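PDB 3IOS: disulfide bond forming protein (DsbF) from Mycobacterium tuberculosis, which probably catalyses the oxidation of reduced, unfolded secreted proteins to form disulfide bonds, as a thioredoxin-fold thiol oxidase. Local coordinates for residues A[25-30]-A[84-89]; A[43-48]-A[95-100]; A[77-82]-A[106-111]; A[117-122]-A[138-143]. All coordinates share one frame; numbering follows the deposited sequence.

Contact 1: residues A[25-30]-A[84-89]; sequences KTLDGH and AMQEFV
The chain approaches helix 82-91 at Leu27, whose CA lies 7.4 Å from the CA of Gln86, at the corner of a type I beta turn that runs from Thr26 to Gly29. Two backbone bonds close this hairpin end, Gly29 N to Thr26 O and Thr26 N to His30 O, and the positive phi of Gly29 suits a glycine. Inside the turn Thr26 OG1 does double duty: it accepts from His30 N and donates to Asp28 OD1 at 2.7 Å, meeting that oxygen from above the carboxylate plane. Thus braced, the turn offers Leu27 to the helix. Its CD1 meets Val89 CG1 tip to tip at 3.6 Å, while CD2 rests 4.0 Å from Met85 CB and 4.1 Å from Gln86 CG, so the two methyls divide between Val89 and the Met85-Gln86 pair. Gln86, its CG beside the backbone N (chi1 -56°) and its chain extended beyond, carries NE2 out to a water, which accepts from it at 3.0 Å and donates to Leu27 O at 2.7 Å. The backbone of Leu27 bonds to that of Gln99 in strand 98-101; Val89 touches Gln99 and Met85 touches Ala101. What results is a beta-hairpin turn packed on a helix, the small N-terminal hairpin of this thioredoxin-family domain lying against helix 82-91.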
loop_
_atom_site.group_PDB
_atom_site.type_symbol
_atom_site.label_atom_id
_atom_site.label_comp_id
_atom_site.label_asym_id
_atom_site.label_seq_id
_atom_site.Cartn_x
_atom_site.Cartn_y
_atom_site.Cartn_z
ATOM N N LYS A 25 -0.501 -8.808 -9.114
ATOM C CA LYS A 25 -1.177 -8.236 -10.274
ATOM C C LYS A 25 -1.878 -6.954 -9.843
ATOM O O LYS A 25 -2.490 -6.914 -8.777
ATOM C CB LYS A 25 -2.221 -9.212 -10.828
ATOM C CG LYS A 25 -1.679 -10.300 -11.751
ATOM C CD LYS A 25 -1.351 -9.742 -13.130
ATOM C CE LYS A 25 -0.954 -10.844 -14.104
ATOM N NZ LYS A 25 -0.588 -10.291 -15.440
ATOM N N THR A 26 -1.785 -5.909 -10.655
ATOM C CA THR A 26 -2.444 -4.651 -10.318
ATOM C C THR A 26 -3.908 -4.750 -10.719
ATOM O O THR A 26 -4.287 -5.602 -11.524
ATOM C CB THR A 26 -1.819 -3.452 -11.051
ATOM O OG1 THR A 26 -2.105 -3.530 -12.456
ATOM C CG2 THR A 26 -0.315 -3.434 -10.843
ATOM N N LEU A 27 -4.731 -3.879 -10.151
ATOM C CA LEU A 27 -6.154 -3.881 -10.462
ATOM C C LEU A 27 -6.416 -3.660 -11.945
ATOM O O LEU A 27 -7.427 -4.127 -12.477
ATOM C CB LEU A 27 -6.875 -2.796 -9.666
ATOM C CG LEU A 27 -7.718 -3.213 -8.464
ATOM C CD1 LEU A 27 -8.487 -1.993 -7.977
ATOM C CD2 LEU A 27 -8.688 -4.322 -8.845
ATOM N N ASP A 28 -5.517 -2.944 -12.614
ATOM C CA ASP A 28 -5.689 -2.672 -14.035
ATOM C C ASP A 28 -4.957 -3.649 -14.954
ATOM O O ASP A 28 -4.638 -3.324 -16.097
ATOM C CB ASP A 28 -5.305 -1.216 -14.351
ATOM C CG ASP A 28 -3.906 -0.855 -13.889
ATOM O OD1 ASP A 28 -3.499 -1.290 -12.793
ATOM O OD2 ASP A 28 -3.222 -0.109 -14.622
ATOM N N GLY A 29 -4.695 -4.848 -14.438
ATOM C CA GLY A 29 -4.060 -5.898 -15.222
ATOM C C GLY A 29 -2.565 -5.922 -15.495
ATOM O O GLY A 29 -2.137 -6.591 -16.434
ATOM N N HIS A 30 -1.762 -5.227 -14.696
ATOM C CA HIS A 30 -0.317 -5.221 -14.921
ATOM C C HIS A 30 0.434 -6.085 -13.910
ATOM O O HIS A 30 -0.055 -6.336 -12.810
ATOM C CB HIS A 30 0.218 -3.786 -14.859
ATOM C CG HIS A 30 -0.342 -2.884 -15.914
ATOM N ND1 HIS A 30 -0.069 -3.044 -17.254
ATOM C CD2 HIS A 30 -1.173 -1.817 -15.824
ATOM C CE1 HIS A 30 -0.705 -2.115 -17.946
ATOM N NE2 HIS A 30 -1.382 -1.358 -17.103
ATOM N N ALA A 84 -15.329 -5.629 -5.850
ATOM C CA ALA A 84 -15.426 -4.811 -4.641
ATOM C C ALA A 84 -14.246 -3.849 -4.574
ATOM O O ALA A 84 -14.384 -2.706 -4.140
ATOM C CB ALA A 84 -15.455 -5.701 -3.408
ATOM N N MET A 85 -13.083 -4.317 -5.008
ATOM C CA MET A 85 -11.891 -3.479 -5.008
ATOM C C MET A 85 -12.061 -2.318 -5.984
ATOM O O MET A 85 -11.705 -1.185 -5.677
ATOM C CB MET A 85 -10.675 -4.320 -5.381
ATOM C CG MET A 85 -10.445 -5.464 -4.422
ATOM S SD MET A 85 -9.107 -6.547 -4.923
ATOM C CE MET A 85 -8.982 -7.558 -3.533
ATOM N N GLN A 86 -12.615 -2.600 -7.161
ATOM C CA GLN A 86 -12.836 -1.560 -8.160
ATOM C C GLN A 86 -13.822 -0.508 -7.653
ATOM O O GLN A 86 -13.657 0.681 -7.917
ATOM C CB GLN A 86 -13.377 -2.174 -9.452
ATOM C CG GLN A 86 -12.492 -3.266 -10.016
ATOM C CD GLN A 86 -13.101 -3.923 -11.235
ATOM O OE1 GLN A 86 -14.290 -4.241 -11.248
ATOM N NE2 GLN A 86 -12.287 -4.144 -12.263
ATOM N N GLU A 87 -14.850 -0.950 -6.931
ATOM C CA GLU A 87 -15.848 -0.033 -6.390
ATOM C C GLU A 87 -15.185 0.935 -5.417
ATOM O O GLU A 87 -15.475 2.128 -5.417
ATOM C CB GLU A 87 -16.950 -0.808 -5.664
ATOM C CG GLU A 87 -17.876 -1.592 -6.571
ATOM C CD GLU A 87 -18.865 -2.438 -5.790
ATOM O OE1 GLU A 87 -19.503 -1.899 -4.859
ATOM O OE2 GLU A 87 -19.009 -3.638 -6.112
ATOM N N PHE A 88 -14.293 0.400 -4.591
ATOM C CA PHE A 88 -13.565 1.188 -3.606
ATOM C C PHE A 88 -12.684 2.238 -4.295
ATOM O O PHE A 88 -12.725 3.421 -3.948
ATOM C CB PHE A 88 -12.710 0.250 -2.747
ATOM C CG PHE A 88 -11.912 0.944 -1.671
ATOM C CD1 PHE A 88 -12.388 1.009 -0.364
ATOM C CD2 PHE A 88 -10.660 1.484 -1.956
ATOM C CE1 PHE A 88 -11.621 1.597 0.647
ATOM C CE2 PHE A 88 -9.887 2.075 -0.955
ATOM C CZ PHE A 88 -10.369 2.129 0.350
ATOM N N VAL A 89 -11.890 1.811 -5.276
ATOM C CA VAL A 89 -11.020 2.747 -5.975
ATOM C C VAL A 89 -11.822 3.787 -6.758
ATOM O O VAL A 89 -11.364 4.912 -6.936
ATOM C CB VAL A 89 -10.036 2.011 -6.925
ATOM C CG1 VAL A 89 -9.147 1.070 -6.123
ATOM C CG2 VAL A 89 -10.795 1.242 -7.982
HETATM O O HOH W 1 -9.708 -2.786 -12.727
#

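Contact 2: residues A[43-48]-A[95-100]; sequences VLWFWA and KTFTQL
Trp47 NE1 donates to Gln99 OE1 at 2.9 Å, a somewhat bent bond with an angle of 147° at the hydrogen. The oxygen lies in the plane of the indole, at its edge, but the amide is turned steeply to the ring, their planes 71° apart, and the donor is tilted from the carbonyl plane. A bend in the glutamine chain at chi2 (-64°) brings the amide round towards the tryptophan. The other end of that amide is held too, for Gln99 NE2 bonds to Val94 O; with both ends engaged, the flip of the group is fixed, and OE1 and NE2 of a buried amide each have a partner.

The second half of the contact is apolar. Phe97 presents the CZ corner of its ring to Trp45, 3.8 Å from CE3, and the two side chains cross at about a right angle. Trp45 CE3 sits in the plane of the phenyl ring, at its edge, whereas CZ comes to the indole obliquely. Within strand 42-47 the two tryptophans also meet, Trp47 CD1 standing 3.5 Å above one face of Trp45, near the rim.

Strand 72-77 runs between strands 42-47 and 98-101 in the sheet, so these side chains reach across an intervening strand. Helices 52-67 and 82-91 lie on this side: Phe88 stacks on Trp47, Trp45 and Phe97 touch helix 52-67, and Trp47 also touches Cys54 of the CxxC motif, whose cysteines Cys51 and Cys54 can form a disulfide.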
loop_
_atom_site.group_PDB
_atom_site.type_symbol
_atom_site.label_atom_id
_atom_site.label_comp_id
_atom_site.label_asym_id
_atom_site.label_seq_id
_atom_site.Cartn_x
_atom_site.Cartn_y
_atom_site.Cartn_z
ATOM N N VAL A 43 5.656 3.196 0.237
ATOM C CA VAL A 43 4.687 2.957 1.292
ATOM C C VAL A 43 3.644 1.996 0.759
ATOM O O VAL A 43 3.046 2.249 -0.283
ATOM C CB VAL A 43 3.966 4.245 1.718
ATOM C CG1 VAL A 43 2.898 3.919 2.760
ATOM C CG2 VAL A 43 4.965 5.239 2.281
ATOM N N LEU A 44 3.448 0.885 1.458
ATOM C CA LEU A 44 2.426 -0.070 1.059
ATOM C C LEU A 44 1.280 0.099 2.041
ATOM O O LEU A 44 1.465 0.041 3.259
ATOM C CB LEU A 44 2.963 -1.506 1.092
ATOM C CG LEU A 44 4.000 -1.784 -0.003
ATOM C CD1 LEU A 44 5.391 -1.802 0.618
ATOM C CD2 LEU A 44 3.708 -3.108 -0.689
ATOM N N TRP A 45 0.092 0.340 1.501
ATOM C CA TRP A 45 -1.097 0.541 2.304
ATOM C C TRP A 45 -2.024 -0.655 2.116
ATOM O O TRP A 45 -2.549 -0.878 1.023
ATOM C CB TRP A 45 -1.762 1.845 1.859
ATOM C CG TRP A 45 -3.145 2.067 2.348
ATOM C CD1 TRP A 45 -3.595 1.949 3.630
ATOM C CD2 TRP A 45 -4.266 2.492 1.566
ATOM N NE1 TRP A 45 -4.924 2.275 3.696
ATOM C CE2 TRP A 45 -5.362 2.613 2.443
ATOM C CE3 TRP A 45 -4.448 2.788 0.209
ATOM C CZ2 TRP A 45 -6.634 3.015 2.008
ATOM C CZ3 TRP A 45 -5.715 3.189 -0.225
ATOM C CH2 TRP A 45 -6.788 3.298 0.674
ATOM N N PHE A 46 -2.217 -1.416 3.190
ATOM C CA PHE A 46 -3.059 -2.607 3.139
ATOM C C PHE A 46 -4.489 -2.243 3.488
ATOM O O PHE A 46 -4.764 -1.719 4.570
ATOM C CB PHE A 46 -2.513 -3.661 4.104
ATOM C CG PHE A 46 -1.081 -4.030 3.836
ATOM C CD1 PHE A 46 -0.041 -3.188 4.230
ATOM C CD2 PHE A 46 -0.771 -5.198 3.145
ATOM C CE1 PHE A 46 1.284 -3.508 3.938
ATOM C CE2 PHE A 46 0.551 -5.523 2.849
ATOM C CZ PHE A 46 1.578 -4.675 3.247
ATOM N N TRP A 47 -5.400 -2.510 2.556
ATOM C CA TRP A 47 -6.807 -2.178 2.753
ATOM C C TRP A 47 -7.766 -3.259 2.276
ATOM O O TRP A 47 -7.385 -4.162 1.532
ATOM C CB TRP A 47 -7.151 -0.852 2.044
ATOM C CG TRP A 47 -6.913 -0.808 0.542
ATOM C CD1 TRP A 47 -5.762 -0.449 -0.101
ATOM C CD2 TRP A 47 -7.873 -1.090 -0.485
ATOM N NE1 TRP A 47 -5.949 -0.477 -1.467
ATOM C CE2 TRP A 47 -7.238 -0.862 -1.730
ATOM C CE3 TRP A 47 -9.214 -1.495 -0.476
ATOM C CZ2 TRP A 47 -7.888 -1.045 -2.950
ATOM C CZ3 TRP A 47 -9.865 -1.676 -1.696
ATOM C CH2 TRP A 47 -9.203 -1.444 -2.914
ATOM N N ALA A 48 -9.008 -3.163 2.741
ATOM C CA ALA A 48 -10.081 -4.083 2.356
ATOM C C ALA A 48 -11.215 -3.143 1.950
ATOM O O ALA A 48 -11.481 -2.160 2.634
ATOM C CB ALA A 48 -10.498 -4.957 3.540
ATOM N N LYS A 95 -6.822 6.344 -7.218
ATOM C CA LYS A 95 -6.544 5.749 -8.521
ATOM C C LYS A 95 -5.222 6.232 -9.107
ATOM O O LYS A 95 -4.741 5.681 -10.095
ATOM C CB LYS A 95 -7.686 6.068 -9.490
ATOM C CG LYS A 95 -8.679 4.948 -9.618
ATOM C CD LYS A 95 -10.003 5.414 -10.239
ATOM C CE LYS A 95 -11.000 4.277 -10.361
ATOM N NZ LYS A 95 -12.280 4.767 -10.915
ATOM N N THR A 96 -4.636 7.244 -8.475
ATOM C CA THR A 96 -3.376 7.838 -8.911
ATOM C C THR A 96 -2.135 6.988 -8.608
ATOM O O THR A 96 -1.067 7.216 -9.182
ATOM C CB THR A 96 -3.188 9.236 -8.276
ATOM O OG1 THR A 96 -4.323 10.053 -8.592
ATOM C CG2 THR A 96 -1.935 9.910 -8.807
ATOM N N PHE A 97 -2.253 6.024 -7.700
ATOM C CA PHE A 97 -1.107 5.174 -7.405
ATOM C C PHE A 97 -1.458 3.701 -7.571
ATOM O O PHE A 97 -2.633 3.326 -7.593
ATOM C CB PHE A 97 -0.535 5.476 -6.005
ATOM C CG PHE A 97 -1.502 5.268 -4.871
ATOM C CD1 PHE A 97 -1.587 4.035 -4.225
ATOM C CD2 PHE A 97 -2.293 6.317 -4.413
ATOM C CE1 PHE A 97 -2.438 3.857 -3.142
ATOM C CE2 PHE A 97 -3.149 6.147 -3.329
ATOM C CZ PHE A 97 -3.223 4.914 -2.690
ATOM N N THR A 98 -0.431 2.875 -7.719
ATOM C CA THR A 98 -0.605 1.444 -7.921
ATOM C C THR A 98 -1.484 0.752 -6.888
ATOM O O THR A 98 -1.317 0.954 -5.686
ATOM C CB THR A 98 0.759 0.720 -7.935
ATOM O OG1 THR A 98 1.607 1.312 -8.927
ATOM C CG2 THR A 98 0.577 -0.760 -8.248
ATOM N N GLN A 99 -2.416 -0.070 -7.368
ATOM C CA GLN A 99 -3.299 -0.834 -6.489
ATOM C C GLN A 99 -3.141 -2.323 -6.820
ATOM O O GLN A 99 -3.342 -2.729 -7.964
ATOM C CB GLN A 99 -4.762 -0.428 -6.698
ATOM C CG GLN A 99 -5.093 1.010 -6.345
ATOM C CD GLN A 99 -4.911 1.310 -4.877
ATOM O OE1 GLN A 99 -4.855 0.401 -4.042
ATOM N NE2 GLN A 99 -4.825 2.594 -4.546
ATOM N N LEU A 100 -2.775 -3.129 -5.828
ATOM C CA LEU A 100 -2.613 -4.568 -6.041
ATOM C C LEU A 100 -3.844 -5.332 -5.580
ATOM O O LEU A 100 -4.380 -5.077 -4.499
ATOM C CB LEU A 100 -1.401 -5.101 -5.273
ATOM C CG LEU A 100 -0.078 -4.376 -5.504
ATOM C CD1 LEU A 100 1.022 -5.087 -4.741
ATOM C CD2 LEU A 100 0.233 -4.329 -6.984
#

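Contact 3: residues A[77-82]-A[106-111]; sequences AGLDQV and SVWANF
In this thioredoxin-type fold the link between strand 72-77 and helix 82-91 passes over Trp108 of the short helix 106-110, and the contact is in large part a backbone laid across an indole. Gly78, which has no side chain, lies close over the ring: its CA is 3.5 Å above the plane of Trp108, offset toward the rim, and its N is 3.8 Å from Trp108 CZ2. Ala77, just before it, approaches the same indole through its carbonyl carbon, 4.1 Å from Trp108 NE1.

Trp108 is turned with CG anti to its carbonyl carbon (chi1 -82°), which sends the ring out from the helix toward residues 77 to 79. Its NE1 is spoken for by Val76 O, just before the segment, so the indole is tethered to the end of the strand by a hydrogen bond as well as by packing. Phe46 meets the same ring edge-to-face. At the start of helix 106-110, Asp102 accepts from the backbone N of Val107 and of Trp108, fixing the turn from which the tryptophan springs.

Further along, Gln81 N, at the N-cap of helix 82-91, donates to Asp80 OD2 from the anti side of the carboxylate. The benzo end of the indole is met by Leu79, which crosses it at about a right angle with CD1 3.7 Å from Trp108 CZ3.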
loop_
_atom_site.group_PDB
_atom_site.type_symbol
_atom_site.label_atom_id
_atom_site.label_comp_id
_atom_site.label_asym_id
_atom_site.label_seq_id
_atom_site.Cartn_x
_atom_site.Cartn_y
_atom_site.Cartn_z
ATOM N N ALA A 77 -4.902 -4.360 -1.783
ATOM C CA ALA A 77 -6.264 -4.741 -1.431
ATOM C C ALA A 77 -6.391 -6.229 -1.171
ATOM O O ALA A 77 -5.884 -7.049 -1.933
ATOM C CB ALA A 77 -7.218 -4.327 -2.534
ATOM N N GLY A 78 -7.080 -6.571 -0.091
ATOM C CA GLY A 78 -7.272 -7.965 0.241
ATOM C C GLY A 78 -8.619 -8.235 0.880
ATOM O O GLY A 78 -9.424 -7.323 1.084
ATOM N N LEU A 79 -8.864 -9.511 1.166
ATOM C CA LEU A 79 -10.085 -9.965 1.822
ATOM C C LEU A 79 -11.377 -9.696 1.059
ATOM O O LEU A 79 -12.413 -9.414 1.659
ATOM C CB LEU A 79 -10.173 -9.354 3.225
ATOM C CG LEU A 79 -8.956 -9.611 4.119
ATOM C CD1 LEU A 79 -9.231 -9.093 5.523
ATOM C CD2 LEU A 79 -8.648 -11.104 4.157
ATOM N N ASP A 80 -11.309 -9.784 -0.261
ATOM C CA ASP A 80 -12.481 -9.568 -1.097
ATOM C C ASP A 80 -12.095 -9.876 -2.534
ATOM O O ASP A 80 -10.968 -10.299 -2.794
ATOM C CB ASP A 80 -12.971 -8.125 -0.959
ATOM C CG ASP A 80 -14.470 -7.997 -1.164
ATOM O OD1 ASP A 80 -15.053 -7.000 -0.690
ATOM O OD2 ASP A 80 -15.063 -8.891 -1.804
ATOM N N GLN A 81 -13.027 -9.680 -3.461
ATOM C CA GLN A 81 -12.757 -9.941 -4.867
ATOM C C GLN A 81 -12.595 -8.635 -5.638
ATOM O O GLN A 81 -12.902 -7.556 -5.130
ATOM C CB GLN A 81 -13.885 -10.787 -5.468
ATOM C CG GLN A 81 -14.086 -12.113 -4.742
ATOM C CD GLN A 81 -12.891 -13.046 -4.865
ATOM O OE1 GLN A 81 -12.683 -13.922 -4.025
ATOM N NE2 GLN A 81 -12.107 -12.872 -5.926
ATOM N N VAL A 82 -12.110 -8.745 -6.869
ATOM C CA VAL A 82 -11.863 -7.591 -7.721
ATOM C C VAL A 82 -12.989 -6.560 -7.840
ATOM O O VAL A 82 -12.751 -5.363 -7.689
ATOM C CB VAL A 82 -11.440 -8.048 -9.143
ATOM C CG1 VAL A 82 -11.334 -6.848 -10.075
ATOM C CG2 VAL A 82 -10.103 -8.769 -9.070
ATOM N N SER A 106 -1.311 -13.457 -0.717
ATOM C CA SER A 106 0.128 -13.665 -0.619
ATOM C C SER A 106 0.913 -12.407 -0.246
ATOM O O SER A 106 1.909 -12.488 0.476
ATOM C CB SER A 106 0.675 -14.266 -1.922
ATOM O OG SER A 106 0.413 -13.451 -3.047
ATOM N N VAL A 107 0.477 -11.244 -0.721
ATOM C CA VAL A 107 1.201 -10.022 -0.388
ATOM C C VAL A 107 1.007 -9.672 1.085
ATOM O O VAL A 107 1.960 -9.311 1.769
ATOM C CB VAL A 107 0.769 -8.835 -1.287
ATOM C CG1 VAL A 107 1.580 -7.591 -0.929
ATOM C CG2 VAL A 107 0.986 -9.192 -2.755
ATOM N N TRP A 108 -0.224 -9.775 1.583
ATOM C CA TRP A 108 -0.467 -9.496 2.991
ATOM C C TRP A 108 0.366 -10.447 3.843
ATOM O O TRP A 108 0.983 -10.042 4.829
ATOM C CB TRP A 108 -1.941 -9.694 3.340
ATOM C CG TRP A 108 -2.821 -8.539 2.995
ATOM C CD1 TRP A 108 -2.741 -7.747 1.887
ATOM C CD2 TRP A 108 -3.965 -8.096 3.726
ATOM N NE1 TRP A 108 -3.773 -6.836 1.879
ATOM C CE2 TRP A 108 -4.542 -7.033 2.996
ATOM C CE3 TRP A 108 -4.566 -8.501 4.925
ATOM C CZ2 TRP A 108 -5.692 -6.364 3.429
ATOM C CZ3 TRP A 108 -5.712 -7.835 5.357
ATOM C CH2 TRP A 108 -6.262 -6.781 4.605
ATOM N N ALA A 109 0.380 -11.720 3.454
ATOM C CA ALA A 109 1.124 -12.733 4.193
ATOM C C ALA A 109 2.607 -12.391 4.243
ATOM O O ALA A 109 3.263 -12.550 5.273
ATOM C CB ALA A 109 0.922 -14.095 3.547
ATOM N N ASN A 110 3.124 -11.910 3.120
ATOM C CA ASN A 110 4.528 -11.546 3.016
ATOM C C ASN A 110 4.947 -10.465 4.011
ATOM O O ASN A 110 6.114 -10.392 4.398
ATOM C CB ASN A 110 4.837 -11.074 1.600
ATOM C CG ASN A 110 6.287 -10.698 1.424
ATOM O OD1 ASN A 110 7.149 -11.556 1.370
ATOM N ND2 ASN A 110 6.564 -9.405 1.359
ATOM N N PHE A 111 4.002 -9.629 4.424
ATOM C CA PHE A 111 4.302 -8.555 5.362
ATOM C C PHE A 111 3.744 -8.818 6.752
ATOM O O PHE A 111 3.771 -7.946 7.620
ATOM C CB PHE A 111 3.754 -7.231 4.823
ATOM C CG PHE A 111 4.556 -6.660 3.688
ATOM C CD1 PHE A 111 5.675 -5.869 3.941
ATOM C CD2 PHE A 111 4.203 -6.918 2.369
ATOM C CE1 PHE A 111 6.432 -5.345 2.896
ATOM C CE2 PHE A 111 4.954 -6.398 1.310
ATOM C CZ PHE A 111 6.071 -5.609 1.579
#

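Contact 4: residues A[117-122]-A[138-143]; sequences PAYAFV and DELTRR
Phe121 and Leu140 lead the apolar packing of helix 137-147 on strand 118-122, part of the mixed sheet of the thioredoxin fold. The strand and helix segments run nearly parallel, at 20°, with their axes 11.0 Å apart. Leu140 CD1 serves both aromatic residues of the strand: it sits at the edge of the Phe121 ring, 3.7 Å from CE2, and 4.2 Å from CD1 of Tyr119. It gets there because CG of Leu140 stands opposite its backbone N (chi1 -176°). The Tyr119 ring also stacks on Trp45 of the neighbouring strand.

A CH-pi interaction comes next. Arg143 CD lies over one face of Phe121, 3.8 Å from the ring centroid and 28° off its normal, and the arginine chain, extended from CG to NE, crosses the ring at about a right angle. Arg143 CB touches the same ring near CE2.

Polar bonds finish the group. Tyr119 OH bonds to Glu57 OE1 in helix 52-67. On the helix, one turn apart, Glu139 OE2 is gripped side-on by two nitrogens of Arg143, both bonds lying in the guanidinium plane and both part of one salt bridge: NE at 2.8 Å and NH1 at 3.1 Å.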
loop_
_atom_site.group_PDB
_atom_site.type_symbol
_atom_site.label_atom_id
_atom_site.label_comp_id
_atom_site.label_asym_id
_atom_site.label_seq_id
_atom_site.Cartn_x
_atom_site.Cartn_y
_atom_site.Cartn_z
ATOM N N PRO A 117 -6.630 -1.603 8.866
ATOM C CA PRO A 117 -5.626 -1.137 7.912
ATOM C C PRO A 117 -4.218 -1.342 8.455
ATOM O O PRO A 117 -4.026 -1.554 9.655
ATOM C CB PRO A 117 -5.971 0.336 7.752
ATOM C CG PRO A 117 -6.389 0.705 9.139
ATOM C CD PRO A 117 -7.261 -0.465 9.562
ATOM N N ALA A 118 -3.241 -1.299 7.559
ATOM C CA ALA A 118 -1.845 -1.441 7.941
ATOM C C ALA A 118 -1.014 -0.694 6.914
ATOM O O ALA A 118 -1.469 -0.441 5.793
ATOM C CB ALA A 118 -1.441 -2.908 7.985
ATOM N N TYR A 119 0.201 -0.336 7.310
ATOM C CA TYR A 119 1.112 0.393 6.440
ATOM C C TYR A 119 2.508 -0.200 6.532
ATOM O O TYR A 119 2.974 -0.531 7.622
ATOM C CB TYR A 119 1.179 1.863 6.871
ATOM C CG TYR A 119 -0.110 2.618 6.702
ATOM C CD1 TYR A 119 -0.336 3.395 5.568
ATOM C CD2 TYR A 119 -1.125 2.528 7.655
ATOM C CE1 TYR A 119 -1.538 4.064 5.382
ATOM C CE2 TYR A 119 -2.336 3.192 7.477
ATOM C CZ TYR A 119 -2.533 3.957 6.336
ATOM O OH TYR A 119 -3.723 4.618 6.143
ATOM N N ALA A 120 3.172 -0.357 5.392
ATOM C CA ALA A 120 4.538 -0.859 5.402
ATOM C C ALA A 120 5.393 0.259 4.833
ATOM O O ALA A 120 5.175 0.701 3.705
ATOM C CB ALA A 120 4.666 -2.113 4.556
ATOM N N PHE A 121 6.348 0.737 5.625
ATOM C CA PHE A 121 7.222 1.810 5.172
ATOM C C PHE A 121 8.558 1.227 4.753
ATOM O O PHE A 121 9.206 0.510 5.513
ATOM C CB PHE A 121 7.392 2.861 6.279
ATOM C CG PHE A 121 6.095 3.515 6.679
ATOM C CD1 PHE A 121 5.282 2.947 7.656
ATOM C CD2 PHE A 121 5.647 4.655 6.018
ATOM C CE1 PHE A 121 4.042 3.504 7.967
ATOM C CE2 PHE A 121 4.407 5.217 6.324
ATOM C CZ PHE A 121 3.603 4.638 7.300
ATOM N N VAL A 122 8.945 1.523 3.519
ATOM C CA VAL A 122 10.185 1.020 2.959
ATOM C C VAL A 122 11.139 2.166 2.676
ATOM O O VAL A 122 10.813 3.055 1.893
ATOM C CB VAL A 122 9.913 0.285 1.634
ATOM C CG1 VAL A 122 11.191 -0.353 1.124
ATOM C CG2 VAL A 122 8.816 -0.758 1.832
ATOM N N ASP A 138 -1.140 13.648 9.390
ATOM C CA ASP A 138 0.118 14.166 9.908
ATOM C C ASP A 138 1.138 13.064 10.150
ATOM O O ASP A 138 2.308 13.210 9.801
ATOM C CB ASP A 138 -0.104 14.957 11.206
ATOM C CG ASP A 138 -0.813 16.279 10.969
ATOM O OD1 ASP A 138 -0.553 16.907 9.924
ATOM O OD2 ASP A 138 -1.614 16.699 11.832
ATOM N N GLU A 139 0.713 11.953 10.748
ATOM C CA GLU A 139 1.662 10.885 10.987
ATOM C C GLU A 139 2.174 10.282 9.684
ATOM O O GLU A 139 3.365 10.012 9.552
ATOM C CB GLU A 139 1.066 9.768 11.856
ATOM C CG GLU A 139 2.137 8.744 12.214
ATOM C CD GLU A 139 1.655 7.611 13.104
ATOM O OE1 GLU A 139 0.529 7.686 13.627
ATOM O OE2 GLU A 139 2.427 6.648 13.278
ATOM N N LEU A 140 1.278 10.067 8.726
ATOM C CA LEU A 140 1.679 9.486 7.447
ATOM C C LEU A 140 2.673 10.425 6.770
ATOM O O LEU A 140 3.705 9.992 6.257
ATOM C CB LEU A 140 0.449 9.265 6.558
ATOM C CG LEU A 140 0.678 8.581 5.204
ATOM C CD1 LEU A 140 1.405 7.253 5.388
ATOM C CD2 LEU A 140 -0.674 8.367 4.527
ATOM N N THR A 141 2.373 11.719 6.803
ATOM C CA THR A 141 3.253 12.719 6.200
ATOM C C THR A 141 4.631 12.666 6.852
ATOM O O THR A 141 5.656 12.640 6.171
ATOM C CB THR A 141 2.667 14.133 6.372
ATOM O OG1 THR A 141 1.408 14.213 5.697
ATOM C CG2 THR A 141 3.620 15.192 5.804
ATOM N N ARG A 142 4.658 12.646 8.183
ATOM C CA ARG A 142 5.929 12.589 8.899
ATOM C C ARG A 142 6.703 11.294 8.646
ATOM O O ARG A 142 7.927 11.314 8.519
ATOM C CB ARG A 142 5.682 12.790 10.396
ATOM C CG ARG A 142 5.257 14.211 10.737
ATOM C CD ARG A 142 4.628 14.293 12.116
ATOM N NE ARG A 142 4.096 15.627 12.374
ATOM C CZ ARG A 142 3.114 15.886 13.228
ATOM N NH1 ARG A 142 2.697 17.136 13.400
ATOM N NH2 ARG A 142 2.540 14.896 13.901
ATOM N N ARG A 143 6.005 10.163 8.567
ATOM C CA ARG A 143 6.691 8.902 8.308
ATOM C C ARG A 143 7.248 8.878 6.883
ATOM O O ARG A 143 8.369 8.427 6.647
ATOM C CB ARG A 143 5.747 7.721 8.530
ATOM C CG ARG A 143 5.538 7.391 10.000
ATOM C CD ARG A 143 4.710 6.133 10.151
ATOM N NE ARG A 143 4.443 5.807 11.548
ATOM C CZ ARG A 143 5.241 5.073 12.320
ATOM N NH1 ARG A 143 4.900 4.837 13.578
ATOM N NH2 ARG A 143 6.369 4.565 11.838
#

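Contacts 2 and 4 share the central sheet, where strands 42-47 and 118-122 are neighbours joined by backbone bonds, whereas contacts 1 and 3 bring loops against helices. Contact 2 is the most central, about 4 Å from the centre of the chain to its own centre, and mixes aromatic packing with a buried amide; contact 1, about 13 Å out, is partly buried and uses a bridging water. Contact 3, also buried, lays backbone as well as a leucine on an indole. Contact 4, a buried one, puts its salt bridge on the helix. Contacts 2 and 3 each touch all the others; only contacts 1 and 4, on opposite sides of the chain's centre, do not meet.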